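Local atomic coordinates of PbSGBP-B lipoprotein (Prevotella bryantii B14, PDB entry 6D2Y), a protein that probably binds polysaccharide at the cell surface as a lipoprotein of a polysaccharide utilization locus, and carries a magnesium ion in its beta-sandwich domain. Residues A[370-375]-A[400-405]; A[330-335]-A[424-429]; A[313-318]-A[393-398]. All blocks are in the same frame, centred on the assembly; numbering follows the deposited sequence.

The three contacts belong to one beta sandwich, within the region assigned to the xyloglucan-binding family. Interactions 1 and 2 meet in one sheet, through strands 372-374 and 330-335, and lie about 9 Å apart, centre to centre. Strand 330-335 pairs with 423-428 on one side and with 372-374 on the other, where Ile332 N is 2.7 Å from Ala372 O. Interaction 3 lies in the facing sheet, its centre about 14 Å from each of the others. The layers meet through apolar side chains, with Ile332 CD1 3.6 Å from Ile397 CD1 and Met330 CE 3.6 Å from Met317 CE. The magnesium ion is about 8 Å from the Glu316 side chain in interaction 3 and about 14 Å from the side chain of Ile426 in interaction 2.

Interaction 1. Residues A[370-375]-A[400-405]; sequences GRAIYM and SDFNLE
Ala372 sets its methyl group almost exactly over the centre of the Phe402 ring. This CH-pi contact puts CB of Ala372 3.4 Å from the ring centroid, 5° off the normal. Phe402 is the centre of an inverse gamma turn, and its CG lies anti to the carbonyl carbon (chi1 -76°). That torsion brings the ring alongside the strand, under the methyl. Next to it the backbones form a single antiparallel bridge between Arg371 and Leu404. Arg371 N donates to Leu404 O at 2.8 Å, while the return bond from Leu404 N to Arg371 O is weak. Gly370 adds a CA-H...O contact from its CA to the same Leu404 O, 3.2 Å away. The Arg371 side chain starts away from the loop but bends at chi2 and chi3, and its guanidinium lays one face over the backbone of Glu405. Arg371 and Glu405 form only a long salt bridge: NH2 of Arg371 and OE1 of Glu405 are 3.9 Å apart and no N-H points at the oxygen. The firmer partners of this guanidinium are Phe363 O, Trp369 O and Gln331 OE1, and Glu405 OE2 bonds to Tyr433 OH. Further along, CD1 of Ile373 rests 4.0 Å from CB of Leu404. A water takes the N-H of Ile373 and donates to Asp401 O, joining the two backbones where they diverge. Strand 372-374 is an outermost strand of its four-stranded sheet, beside 330-335. The loop runs past it after strand 393-398, and the Phe402 ring packs on Ile332 of one sheet and Ile397 of the other.

Interaction 2. Residues A[330-335]-A[424-429]; sequences MQIIFG and LNIFLI
Strands 330-335 and 424-428 run antiparallel, their axes 4.6 Å apart at closest, with Gln331-Phe427 and Ile333-Asn425 as the hydrogen-bonded pairs. They are the two central strands of a four-stranded antiparallel sheet in the beta sandwich. Each pair forms two backbone hydrogen bonds. Met330, Ile332, Phe334, Leu424, Ile426 and Leu428 share one face, which packs on strands 311-318 and 449-458 of the other sheet. Here CD1 of Leu424 sits over the centre of the Phe334 ring, 3.6 Å from the centroid and 9° off its normal. The same methyl also touches CG2 of Ile332. Selenomethionine Met330 keeps CG anti to its own N (chi1 -173°), which lays CG against Leu428 CD1 at 3.6 Å and Ile426 CG2. On the other face, CD1 of Ile333 meets CB of Asn425, whose OD1 accepts from Trp283 NE1. Gln331 is held at both ends of its amide. OE1 accepts from Arg371 NH1, and NE2 donates to Ile429 O at 3.0 Å from above the carbonyl plane, 45° out of it.

Interaction 3. Residues A[313-318]-A[393-398]; sequences LKFEML and VTVTIP
Thr394 OG1 is gripped by two groups. It donates to Glu316 OE2 at 2.5 Å, a short bond that uses the anti lone pair of the carboxylate, and it accepts from the backbone N of Glu141. The side chains of Thr394 and Glu316 lie alongside each other and point the same way. Glu316 bends at chi2 (75°), which swings the carboxylate over to the threonine. Its other oxygen, OE1, is held by Arg455 and Asn453, so both oxygens are engaged; this would probably stabilise the charged form. Lys314 runs extended beside Thr396, with CE 3.1 Å from OG1, and its NZ reaches out to a salt bridge with Glu141. The backbones form an antiparallel ladder in a sheet of the beta sandwich, with strand 449-458 on the far side of 311-318. Leu313-Ile397, Phe315-Val395 and Met317-Val393 are its hydrogen-bonded pairs. The bond from Val395 N to Phe315 O is 2.8 Å long and almost straight at 178°. The face carrying these six residues turns toward the other sheet. There Val395 CB lies over one face of the Phe315 ring, off-centre, with CZ 3.6 Å away. SE of selenomethionine Met317 reaches CG2 of Val395 at 4.1 Å. Val395 and Ile397 pack on Tyr374, and Leu313 on Ile332 and Phe334.

Interaction 1. Residues A[370-375]-A[400-405]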
loop_
_atom_site.group_PDB
_atom_site.type_symbol
_atom_site.label_atom_id
_atom_site.label_comp_id
_atom_site.label_asym_id
_atom_site.label_seq_id
_atom_site.Cartn_x
_atom_site.Cartn_y
_atom_site.Cartn_z
ATOM N N GLY A 370 15.384 13.383 -6.471
ATOM C CA GLY A 370 14.051 12.833 -6.298
ATOM C C GLY A 370 13.586 12.862 -4.850
ATOM O O GLY A 370 14.337 12.562 -3.924
ATOM N N ARG A 371 12.321 13.229 -4.670
ATOM C CA ARG A 371 11.679 13.168 -3.367
ATOM C C ARG A 371 10.199 12.887 -3.571
ATOM O O ARG A 371 9.631 13.203 -4.619
ATOM C CB ARG A 371 11.887 14.461 -2.565
ATOM C CG ARG A 371 10.828 15.534 -2.776
ATOM C CD ARG A 371 10.972 16.222 -4.126
ATOM N NE ARG A 371 12.352 16.608 -4.413
ATOM C CZ ARG A 371 12.916 17.734 -3.988
ATOM N NH1 ARG A 371 12.223 18.591 -3.251
ATOM N NH2 ARG A 371 14.178 18.003 -4.299
ATOM N N ALA A 372 9.586 12.271 -2.565
ATOM C CA ALA A 372 8.163 11.975 -2.620
ATOM C C ALA A 372 7.356 13.197 -2.208
ATOM O O ALA A 372 7.739 13.935 -1.296
ATOM C CB ALA A 372 7.823 10.794 -1.714
ATOM N N ILE A 373 6.238 13.413 -2.893
ATOM C CA ILE A 373 5.345 14.532 -2.615
ATOM C C ILE A 373 3.950 13.967 -2.378
ATOM O O ILE A 373 3.290 13.500 -3.317
ATOM C CB ILE A 373 5.346 15.569 -3.746
ATOM C CG1 ILE A 373 6.778 15.836 -4.219
ATOM C CG2 ILE A 373 4.693 16.854 -3.279
ATOM C CD1 ILE A 373 6.936 17.096 -5.053
ATOM N N TYR A 374 3.504 14.007 -1.124
ATOM C CA TYR A 374 2.223 13.446 -0.712
ATOM C C TYR A 374 1.206 14.569 -0.552
ATOM O O TYR A 374 1.463 15.551 0.153
ATOM C CB TYR A 374 2.377 12.673 0.598
ATOM C CG TYR A 374 1.106 12.041 1.130
ATOM C CD1 TYR A 374 0.356 11.169 0.356
ATOM C CD2 TYR A 374 0.668 12.308 2.417
ATOM C CE1 TYR A 374 -0.801 10.589 0.851
ATOM C CE2 TYR A 374 -0.480 11.734 2.923
ATOM C CZ TYR A 374 -1.212 10.878 2.137
ATOM O OH TYR A 374 -2.359 10.310 2.642
HETATM N N MSE A 375 0.060 14.423 -1.207
HETATM C CA MSE A 375 -0.949 15.473 -1.175
HETATM C C MSE A 375 -2.361 14.909 -1.314
HETATM O O MSE A 375 -2.991 15.066 -2.361
HETATM C CB MSE A 375 -0.717 16.494 -2.295
HETATM C CG MSE A 375 -0.370 15.892 -3.664
HETATM SE SE MSE A 375 0.700 17.040 -4.812
HETATM C CE MSE A 375 -0.336 18.661 -4.587
ATOM N N SER A 400 10.092 3.901 -4.512
ATOM C CA SER A 400 10.103 4.076 -5.956
ATOM C C SER A 400 9.341 5.320 -6.393
ATOM O O SER A 400 9.523 5.769 -7.528
ATOM C CB SER A 400 9.517 2.839 -6.639
ATOM O OG SER A 400 8.207 2.569 -6.167
ATOM N N ASP A 401 8.495 5.878 -5.528
ATOM C CA ASP A 401 7.739 7.085 -5.837
ATOM C C ASP A 401 8.452 8.359 -5.399
ATOM O O ASP A 401 7.864 9.443 -5.479
ATOM C CB ASP A 401 6.349 7.022 -5.198
ATOM C CG ASP A 401 5.330 6.343 -6.091
ATOM O OD1 ASP A 401 5.485 6.414 -7.328
ATOM O OD2 ASP A 401 4.369 5.751 -5.560
ATOM N N PHE A 402 9.696 8.255 -4.937
ATOM C CA PHE A 402 10.503 9.432 -4.643
ATOM C C PHE A 402 11.167 9.925 -5.923
ATOM O O PHE A 402 12.391 10.070 -5.974
ATOM C CB PHE A 402 11.564 9.115 -3.585
ATOM C CG PHE A 402 11.026 9.014 -2.184
ATOM C CD1 PHE A 402 10.112 8.028 -1.843
ATOM C CD2 PHE A 402 11.450 9.893 -1.203
ATOM C CE1 PHE A 402 9.622 7.931 -0.554
ATOM C CE2 PHE A 402 10.966 9.798 0.088
ATOM C CZ PHE A 402 10.050 8.816 0.413
ATOM N N ASN A 403 10.371 10.176 -6.964
ATOM C CA ASN A 403 10.886 10.502 -8.288
ATOM C C ASN A 403 10.366 11.845 -8.787
ATOM O O ASN A 403 10.241 12.061 -9.995
ATOM C CB ASN A 403 10.543 9.396 -9.285
ATOM C CG ASN A 403 9.068 9.042 -9.286
ATOM O OD1 ASN A 403 8.235 9.815 -9.749
ATOM N ND2 ASN A 403 8.738 7.870 -8.759
ATOM N N LEU A 404 10.053 12.755 -7.872
ATOM C CA LEU A 404 9.668 14.113 -8.221
ATOM C C LEU A 404 10.697 15.084 -7.658
ATOM O O LEU A 404 11.560 14.717 -6.860
ATOM C CB LEU A 404 8.263 14.447 -7.701
ATOM C CG LEU A 404 7.073 13.891 -8.490
ATOM C CD1 LEU A 404 6.847 12.415 -8.197
ATOM C CD2 LEU A 404 5.809 14.687 -8.207
ATOM N N GLU A 405 10.602 16.337 -8.084
ATOM C CA GLU A 405 11.515 17.378 -7.645
ATOM C C GLU A 405 10.705 18.554 -7.106
ATOM O O GLU A 405 9.496 18.657 -7.335
ATOM C CB GLU A 405 12.464 17.791 -8.797
ATOM C CG GLU A 405 13.205 19.100 -8.627
ATOM C CD GLU A 405 14.626 18.889 -8.132
ATOM O OE1 GLU A 405 15.061 17.726 -8.068
ATOM O OE2 GLU A 405 15.312 19.875 -7.798
HETATM O O HOH W 1 5.268 11.083 -4.876
#

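Interaction 2. Residues A[330-335]-A[424-429]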
loop_
_atom_site.group_PDB
_atom_site.type_symbol
_atom_site.label_atom_id
_atom_site.label_comp_id
_atom_site.label_asym_id
_atom_site.label_seq_id
_atom_site.Cartn_x
_atom_site.Cartn_y
_atom_site.Cartn_z
HETATM N N MSE A 330 3.262 17.761 0.802
HETATM C CA MSE A 330 4.224 17.231 1.689
HETATM C C MSE A 330 5.351 16.620 0.980
HETATM O O MSE A 330 5.237 15.550 0.475
HETATM C CB MSE A 330 3.566 16.158 2.525
HETATM C CG MSE A 330 4.452 15.628 3.631
HETATM SE SE MSE A 330 3.867 14.150 4.713
HETATM C CE MSE A 330 2.526 14.976 5.760
ATOM N N GLN A 331 6.476 17.271 0.991
ATOM C CA GLN A 331 7.674 16.768 0.334
ATOM C C GLN A 331 8.503 16.009 1.362
ATOM O O GLN A 331 8.931 16.584 2.369
ATOM C CB GLN A 331 8.476 17.907 -0.298
ATOM C CG GLN A 331 7.618 18.815 -1.171
ATOM C CD GLN A 331 8.412 19.584 -2.210
ATOM O OE1 GLN A 331 9.540 19.221 -2.544
ATOM N NE2 GLN A 331 7.814 20.645 -2.742
ATOM N N ILE A 332 8.697 14.718 1.124
ATOM C CA ILE A 332 9.495 13.862 1.992
ATOM C C ILE A 332 10.815 13.609 1.277
ATOM O O ILE A 332 10.858 12.885 0.276
ATOM C CB ILE A 332 8.759 12.556 2.320
ATOM C CG1 ILE A 332 7.358 12.864 2.856
ATOM C CG2 ILE A 332 9.547 11.731 3.322
ATOM C CD1 ILE A 332 6.423 11.676 2.851
ATOM N N ILE A 333 11.894 14.208 1.776
ATOM C CA ILE A 333 13.176 14.232 1.076
ATOM C C ILE A 333 14.209 13.470 1.895
ATOM O O ILE A 333 14.516 13.853 3.031
ATOM C CB ILE A 333 13.661 15.668 0.812
ATOM C CG1 ILE A 333 12.504 16.572 0.375
ATOM C CG2 ILE A 333 14.755 15.673 -0.241
ATOM C CD1 ILE A 333 12.046 17.532 1.454
ATOM N N PHE A 334 14.752 12.405 1.312
ATOM C CA PHE A 334 15.917 11.724 1.856
ATOM C C PHE A 334 17.181 12.355 1.289
ATOM O O PHE A 334 17.197 12.847 0.158
ATOM C CB PHE A 334 15.887 10.231 1.527
ATOM C CG PHE A 334 15.038 9.417 2.463
ATOM C CD1 PHE A 334 15.496 9.098 3.730
ATOM C CD2 PHE A 334 13.792 8.952 2.069
ATOM C CE1 PHE A 334 14.726 8.343 4.592
ATOM C CE2 PHE A 334 13.017 8.196 2.927
ATOM C CZ PHE A 334 13.483 7.892 4.190
ATOM N N GLY A 335 18.242 12.335 2.081
ATOM C CA GLY A 335 19.480 12.981 1.677
ATOM C C GLY A 335 20.693 12.242 2.186
ATOM O O GLY A 335 20.659 11.599 3.240
ATOM N N LEU A 424 16.682 12.920 6.709
ATOM C CA LEU A 424 15.295 12.966 6.271
ATOM C C LEU A 424 14.695 14.329 6.575
ATOM O O LEU A 424 14.819 14.830 7.697
ATOM C CB LEU A 424 14.462 11.874 6.950
ATOM C CG LEU A 424 12.981 11.877 6.571
ATOM C CD1 LEU A 424 12.804 11.406 5.136
ATOM C CD2 LEU A 424 12.168 11.024 7.535
ATOM N N ASN A 425 14.044 14.916 5.574
ATOM C CA ASN A 425 13.278 16.144 5.729
ATOM C C ASN A 425 11.825 15.879 5.362
ATOM O O ASN A 425 11.540 15.186 4.380
ATOM C CB ASN A 425 13.833 17.267 4.848
ATOM C CG ASN A 425 14.865 18.111 5.560
ATOM O OD1 ASN A 425 15.499 17.661 6.513
ATOM N ND2 ASN A 425 15.040 19.344 5.099
ATOM N N ILE A 426 10.912 16.423 6.160
ATOM C CA ILE A 426 9.485 16.429 5.853
ATOM C C ILE A 426 9.050 17.886 5.850
ATOM O O ILE A 426 9.046 18.541 6.900
ATOM C CB ILE A 426 8.666 15.604 6.854
ATOM C CG1 ILE A 426 9.245 14.192 6.981
ATOM C CG2 ILE A 426 7.203 15.567 6.437
ATOM C CD1 ILE A 426 8.263 13.161 7.485
ATOM N N PHE A 427 8.689 18.396 4.674
ATOM C CA PHE A 427 8.411 19.814 4.482
ATOM C C PHE A 427 7.108 19.968 3.712
ATOM O O PHE A 427 6.990 19.486 2.580
ATOM C CB PHE A 427 9.565 20.495 3.738
ATOM C CG PHE A 427 9.606 21.990 3.906
ATOM C CD1 PHE A 427 8.685 22.643 4.707
ATOM C CD2 PHE A 427 10.569 22.743 3.255
ATOM C CE1 PHE A 427 8.724 24.017 4.856
ATOM C CE2 PHE A 427 10.613 24.117 3.400
ATOM C CZ PHE A 427 9.688 24.755 4.201
ATOM N N LEU A 428 6.138 20.639 4.328
ATOM C CA LEU A 428 4.882 20.994 3.673
ATOM C C LEU A 428 5.105 22.286 2.902
ATOM O O LEU A 428 5.094 23.374 3.481
ATOM C CB LEU A 428 3.770 21.163 4.701
ATOM C CG LEU A 428 2.897 19.984 5.122
ATOM C CD1 LEU A 428 3.717 18.736 5.397
ATOM C CD2 LEU A 428 2.116 20.389 6.357
ATOM N N ILE A 429 5.312 22.178 1.594
ATOM C CA ILE A 429 5.645 23.350 0.793
ATOM C C ILE A 429 5.359 23.040 -0.669
ATOM O O ILE A 429 5.562 21.916 -1.133
ATOM C CB ILE A 429 7.117 23.773 1.012
ATOM C CG1 ILE A 429 7.446 25.036 0.214
ATOM C CG2 ILE A 429 8.063 22.640 0.645
ATOM C CD1 ILE A 429 8.844 25.544 0.441
#

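Interaction 3. Residues A[313-318]-A[393-398]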
loop_
_atom_site.group_PDB
_atom_site.type_symbol
_atom_site.label_atom_id
_atom_site.label_comp_id
_atom_site.label_asym_id
_atom_site.label_seq_id
_atom_site.Cartn_x
_atom_site.Cartn_y
_atom_site.Cartn_z
ATOM N N LEU A 313 8.283 3.629 2.458
ATOM C CA LEU A 313 8.245 4.406 3.688
ATOM C C LEU A 313 6.824 4.398 4.235
ATOM O O LEU A 313 5.866 4.655 3.497
ATOM C CB LEU A 313 8.714 5.840 3.435
ATOM C CG LEU A 313 8.756 6.786 4.636
ATOM C CD1 LEU A 313 10.045 6.619 5.433
ATOM C CD2 LEU A 313 8.587 8.224 4.173
ATOM N N LYS A 314 6.687 4.087 5.525
ATOM C CA LYS A 314 5.389 4.010 6.177
ATOM C C LYS A 314 5.420 4.798 7.477
ATOM O O LYS A 314 6.472 4.954 8.103
ATOM C CB LYS A 314 4.981 2.559 6.473
ATOM C CG LYS A 314 4.273 1.847 5.337
ATOM C CD LYS A 314 3.775 0.486 5.796
ATOM C CE LYS A 314 3.100 -0.272 4.674
ATOM N NZ LYS A 314 2.765 -1.663 5.078
ATOM N N PHE A 315 4.247 5.288 7.875
ATOM C CA PHE A 315 4.069 6.003 9.132
ATOM C C PHE A 315 2.578 6.104 9.416
ATOM O O PHE A 315 1.749 6.012 8.507
ATOM C CB PHE A 315 4.710 7.398 9.096
ATOM C CG PHE A 315 4.120 8.324 8.064
ATOM C CD1 PHE A 315 4.633 8.367 6.776
ATOM C CD2 PHE A 315 3.064 9.167 8.387
ATOM C CE1 PHE A 315 4.097 9.224 5.827
ATOM C CE2 PHE A 315 2.524 10.022 7.443
ATOM C CZ PHE A 315 3.043 10.051 6.162
ATOM N N GLU A 316 2.249 6.291 10.690
ATOM C CA GLU A 316 0.883 6.564 11.108
ATOM C C GLU A 316 0.692 8.065 11.277
ATOM O O GLU A 316 1.601 8.781 11.707
ATOM C CB GLU A 316 0.544 5.837 12.412
ATOM C CG GLU A 316 0.036 4.413 12.221
ATOM C CD GLU A 316 1.142 3.439 11.858
ATOM O OE1 GLU A 316 2.219 3.502 12.483
ATOM O OE2 GLU A 316 0.936 2.604 10.953
HETATM N N MSE A 317 -0.501 8.538 10.932
HETATM C CA MSE A 317 -0.753 9.972 10.828
HETATM C C MSE A 317 -2.133 10.359 11.353
HETATM O O MSE A 317 -3.126 9.675 11.095
HETATM C CB MSE A 317 -0.594 10.409 9.367
HETATM C CG MSE A 317 -0.864 11.876 9.055
HETATM SE SE MSE A 317 -0.773 12.089 7.119
HETATM C CE MSE A 317 -0.771 14.008 6.923
ATOM N N LEU A 318 -2.186 11.461 12.098
ATOM C CA LEU A 318 -3.433 11.994 12.627
ATOM C C LEU A 318 -3.574 13.441 12.187
ATOM O O LEU A 318 -2.663 14.250 12.395
ATOM C CB LEU A 318 -3.479 11.902 14.159
ATOM C CG LEU A 318 -4.851 11.894 14.849
ATOM C CD1 LEU A 318 -4.703 11.544 16.316
ATOM C CD2 LEU A 318 -5.585 13.220 14.714
ATOM N N VAL A 393 -4.165 6.818 10.929
ATOM C CA VAL A 393 -4.188 6.010 9.718
ATOM C C VAL A 393 -2.754 5.781 9.260
ATOM O O VAL A 393 -1.870 6.617 9.477
ATOM C CB VAL A 393 -5.020 6.671 8.594
ATOM C CG1 VAL A 393 -6.482 6.795 9.013
ATOM C CG2 VAL A 393 -4.445 8.033 8.231
ATOM N N THR A 394 -2.523 4.630 8.631
ATOM C CA THR A 394 -1.205 4.274 8.123
ATOM C C THR A 394 -1.051 4.752 6.686
ATOM O O THR A 394 -1.885 4.444 5.829
ATOM C CB THR A 394 -0.978 2.764 8.206
ATOM O OG1 THR A 394 -1.173 2.325 9.559
ATOM C CG2 THR A 394 0.429 2.402 7.737
ATOM N N VAL A 395 0.018 5.501 6.429
ATOM C CA VAL A 395 0.318 6.040 5.109
ATOM C C VAL A 395 1.500 5.270 4.536
ATOM O O VAL A 395 2.518 5.088 5.213
ATOM C CB VAL A 395 0.619 7.546 5.180
ATOM C CG1 VAL A 395 1.093 8.064 3.830
ATOM C CG2 VAL A 395 -0.612 8.305 5.650
ATOM N N THR A 396 1.364 4.821 3.291
ATOM C CA THR A 396 2.403 4.064 2.607
ATOM C C THR A 396 2.878 4.859 1.401
ATOM O O THR A 396 2.078 5.202 0.524
ATOM C CB THR A 396 1.897 2.689 2.165
ATOM O OG1 THR A 396 1.388 1.977 3.299
ATOM C CG2 THR A 396 3.029 1.889 1.530
ATOM N N ILE A 397 4.174 5.147 1.357
ATOM C CA ILE A 397 4.775 5.846 0.225
ATOM C C ILE A 397 5.974 5.039 -0.257
ATOM O O ILE A 397 7.037 5.067 0.380
ATOM C CB ILE A 397 5.178 7.279 0.602
ATOM C CG1 ILE A 397 3.945 8.076 1.027
ATOM C CG2 ILE A 397 5.881 7.954 -0.563
ATOM C CD1 ILE A 397 4.149 9.565 1.015
ATOM N N PRO A 398 5.852 4.310 -1.364
ATOM C CA PRO A 398 6.973 3.483 -1.826
ATOM C C PRO A 398 8.167 4.334 -2.226
ATOM O O PRO A 398 8.022 5.396 -2.837
ATOM C CB PRO A 398 6.391 2.731 -3.028
ATOM C CG PRO A 398 5.234 3.559 -3.475
ATOM C CD PRO A 398 4.673 4.192 -2.239
#